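Local coordinates for coelenterazine-binding protein with bound coelenterazine (PDB 2HQ8), which binds the luciferin coelenterazine and, once calcium is bound, lets it react with luciferase and oxygen, at residues V41-I46 and L128-P133. Numbering follows the deposited sequence.
Sequences VRIAKI and LQAVGP
R42 turns its CG away from its own carbonyl carbon (chi1 -78°) and then runs fully extended from CG to NE, which carries the guanidinium along the end of the facing helix to the carbonyl of A130. There NH1 gives a hydrogen bond to A130 O at 2.9 Å, with an N-H...O angle of 155°. The oxygen lies at the edge of the guanidinium, practically in its plane, and is approached almost head-on (C=O...N 162°). This carbonyl belongs to the last turn of its helix, two residues before G132, where the helical conformation stops, so the arginine supplies a donor at the helix end. Beyond it, the ring of P133 crosses the arginine chain at about a right angle, CG 3.3 Å from NH1.

At the level of the backbones, the helices come nearest at A130, its CA 5.3 Å from that of R42, consistent with its small size. Its methyl touches both R42 CB and I43 CG1, each 3.8 Å from A130 CB. I46, one turn on from R42, lays its CD1 over the backbone between Q129 and A130, 3.6 Å from A130 N. With an alanine for R42, A130 O would probably lose this donor and P133 the arginine lying against its ring.

The contact joins the C-terminal ends of helices 33-46 and 121-131, the exiting helices of EF-hands 1 and 3. The side chain of I43 lies about 7 Å from that of E123, a probable calcium ligand. F61 of helix 51-67 packs on I43, while R22 of helix 6-23 touches V131 and P133.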
ATOM      1  N   VAL A  41      12.585  -3.083  -6.070  1.00 16.52           N
ATOM      2  CA  VAL A  41      13.558  -4.108  -6.405  1.00 17.66           C
ATOM      3  C   VAL A  41      12.947  -5.503  -6.242  1.00 17.84           C
ATOM      4  O   VAL A  41      13.097  -6.359  -7.106  1.00 19.21           O
ATOM      5  CB  VAL A  41      14.872  -3.925  -5.599  1.00 18.26           C
ATOM      6  CG1 VAL A  41      15.807  -5.149  -5.778  1.00 19.45           C
ATOM      7  CG2 VAL A  41      15.576  -2.667  -6.090  1.00 19.27           C
ATOM      8  N   ARG A  42      12.201  -5.703  -5.162  1.00 17.08           N
ATOM      9  CA  ARG A  42      11.612  -7.003  -4.902  1.00 17.15           C
ATOM     10  C   ARG A  42      10.542  -7.293  -5.927  1.00 16.93           C
ATOM     11  O   ARG A  42      10.477  -8.413  -6.483  1.00 17.64           O
ATOM     12  CB  ARG A  42      11.052  -7.058  -3.486  1.00 16.41           C
ATOM     13  CG  ARG A  42      12.129  -7.251  -2.418  1.00 16.62           C
ATOM     14  CD  ARG A  42      11.467  -7.249  -1.072  1.00 16.33           C
ATOM     15  NE  ARG A  42      12.415  -7.476   0.013  1.00 17.50           N
ATOM     16  CZ  ARG A  42      12.076  -7.585   1.289  1.00 19.48           C
ATOM     17  NH1 ARG A  42      10.808  -7.440   1.654  1.00 16.61           N
ATOM     18  NH2 ARG A  42      13.023  -7.805   2.206  1.00 18.43           N
ATOM     19  N   ILE A  43       9.700  -6.293  -6.202  1.00 16.51           N
ATOM     20  CA  ILE A  43       8.673  -6.454  -7.258  1.00 16.33           C
ATOM     21  C   ILE A  43       9.340  -6.875  -8.571  1.00 18.00           C
ATOM     22  O   ILE A  43       8.849  -7.799  -9.227  1.00 17.75           O
ATOM     23  CB  ILE A  43       7.824  -5.170  -7.460  1.00 16.02           C
ATOM     24  CG1 ILE A  43       6.853  -4.998  -6.272  1.00 13.67           C
ATOM     25  CG2 ILE A  43       7.092  -5.230  -8.830  1.00 16.35           C
ATOM     26  CD1 ILE A  43       6.038  -3.593  -6.223  1.00 13.85           C
ATOM     27  N   ALA A  44      10.447  -6.216  -8.946  1.00 18.73           N
ATOM     28  CA  ALA A  44      11.149  -6.534 -10.206  1.00 21.56           C
ATOM     29  C   ALA A  44      11.656  -7.986 -10.230  1.00 22.11           C
ATOM     30  O   ALA A  44      11.592  -8.661 -11.267  1.00 23.82           O
ATOM     31  CB  ALA A  44      12.293  -5.520 -10.485  1.00 20.96           C
ATOM     32  N   LYS A  45      12.102  -8.482  -9.087  1.00 23.04           N
ATOM     33  CA  LYS A  45      12.523  -9.882  -8.971  1.00 23.19           C
ATOM     34  C   LYS A  45      11.322 -10.843  -9.023  1.00 23.63           C
ATOM     35  O   LYS A  45      11.304 -11.787  -9.828  1.00 23.76           O
ATOM     36  CB  LYS A  45      13.350 -10.102  -7.703  1.00 22.97           C
ATOM     37  CG  LYS A  45      13.958 -11.506  -7.596  1.00 23.02           C
ATOM     38  N   ILE A  46      10.315 -10.596  -8.182  1.00 24.23           N
ATOM     39  CA  ILE A  46       9.158 -11.478  -8.110  1.00 24.25           C
ATOM     40  C   ILE A  46       8.469 -11.565  -9.493  1.00 25.55           C
ATOM     41  O   ILE A  46       8.123 -12.666  -9.963  1.00 26.38           O
ATOM     42  CB  ILE A  46       8.156 -11.029  -7.033  1.00 24.62           C
ATOM     43  CG1 ILE A  46       8.760 -11.099  -5.621  1.00 22.40           C
ATOM     44  CG2 ILE A  46       6.843 -11.877  -7.138  1.00 23.43           C
ATOM     45  CD1 ILE A  46       7.861 -10.422  -4.550  1.00 23.68           C
ATOM     46  N   LEU A 128       2.218  -7.410  -2.941  1.00 11.61           N
ATOM     47  CA  LEU A 128       1.922  -7.912  -1.607  1.00 12.67           C
ATOM     48  C   LEU A 128       3.054  -8.735  -1.036  1.00 12.89           C
ATOM     49  O   LEU A 128       3.306  -8.676   0.183  1.00 12.59           O
ATOM     50  CB  LEU A 128       0.676  -8.796  -1.604  1.00 12.90           C
ATOM     51  CG  LEU A 128      -0.714  -8.161  -1.797  1.00 15.69           C
ATOM     52  CD1 LEU A 128      -1.764  -9.283  -1.741  1.00 20.79           C
ATOM     53  CD2 LEU A 128      -0.970  -7.097  -0.732  1.00 19.65           C
ATOM     54  N   GLN A 129       3.676  -9.549  -1.882  1.00 12.48           N
ATOM     55  CA  GLN A 129       4.782 -10.393  -1.383  1.00 13.54           C
ATOM     56  C   GLN A 129       6.108  -9.641  -1.234  1.00 13.67           C
ATOM     57  O   GLN A 129       6.992 -10.094  -0.499  1.00 14.65           O
ATOM     58  CB  GLN A 129       4.933 -11.666  -2.199  1.00 13.69           C
ATOM     59  CG  GLN A 129       3.732 -12.625  -1.925  1.00 12.86           C
ATOM     60  CD  GLN A 129       3.761 -13.862  -2.792  1.00 17.56           C
ATOM     61  OE1 GLN A 129       4.229 -13.833  -3.936  1.00 15.72           O
ATOM     62  NE2 GLN A 129       3.238 -14.951  -2.259  1.00 17.25           N
ATOM     63  N   ALA A 130       6.256  -8.538  -1.965  1.00 13.55           N
ATOM     64  CA  ALA A 130       7.382  -7.582  -1.748  1.00 13.65           C
ATOM     65  C   ALA A 130       7.302  -6.939  -0.346  1.00 14.08           C
ATOM     66  O   ALA A 130       8.324  -6.835   0.361  1.00 14.97           O
ATOM     67  CB  ALA A 130       7.376  -6.483  -2.842  1.00 11.89           C
ATOM     68  N   VAL A 131       6.112  -6.487   0.057  1.00 14.43           N
ATOM     69  CA  VAL A 131       5.962  -5.879   1.389  1.00 13.87           C
ATOM     70  C   VAL A 131       5.740  -6.908   2.478  1.00 14.55           C
ATOM     71  O   VAL A 131       5.961  -6.618   3.647  1.00 15.89           O
ATOM     72  CB  VAL A 131       4.842  -4.793   1.474  1.00 13.46           C
ATOM     73  CG1 VAL A 131       5.172  -3.606   0.581  1.00 15.28           C
ATOM     74  CG2 VAL A 131       3.414  -5.405   1.204  1.00 13.61           C
ATOM     75  N   GLY A 132       5.318  -8.115   2.093  1.00 15.97           N
ATOM     76  CA  GLY A 132       4.962  -9.158   3.070  1.00 17.01           C
ATOM     77  C   GLY A 132       5.555 -10.455   2.581  1.00 19.27           C
ATOM     78  O   GLY A 132       4.841 -11.300   2.025  1.00 18.80           O
ATOM     79  N   PRO A 133       6.878 -10.613   2.747  1.00 20.12           N
ATOM     80  CA  PRO A 133       7.538 -11.807   2.216  1.00 21.37           C
ATOM     81  C   PRO A 133       7.017 -13.135   2.788  1.00 22.08           C
ATOM     82  O   PRO A 133       7.193 -14.169   2.148  1.00 23.34           O
ATOM     83  CB  PRO A 133       9.012 -11.601   2.605  1.00 21.68           C
ATOM     84  CG  PRO A 133       9.167 -10.147   2.747  1.00 21.84           C
ATOM     85  CD  PRO A 133       7.845  -9.678   3.348  1.00 20.81           C
TER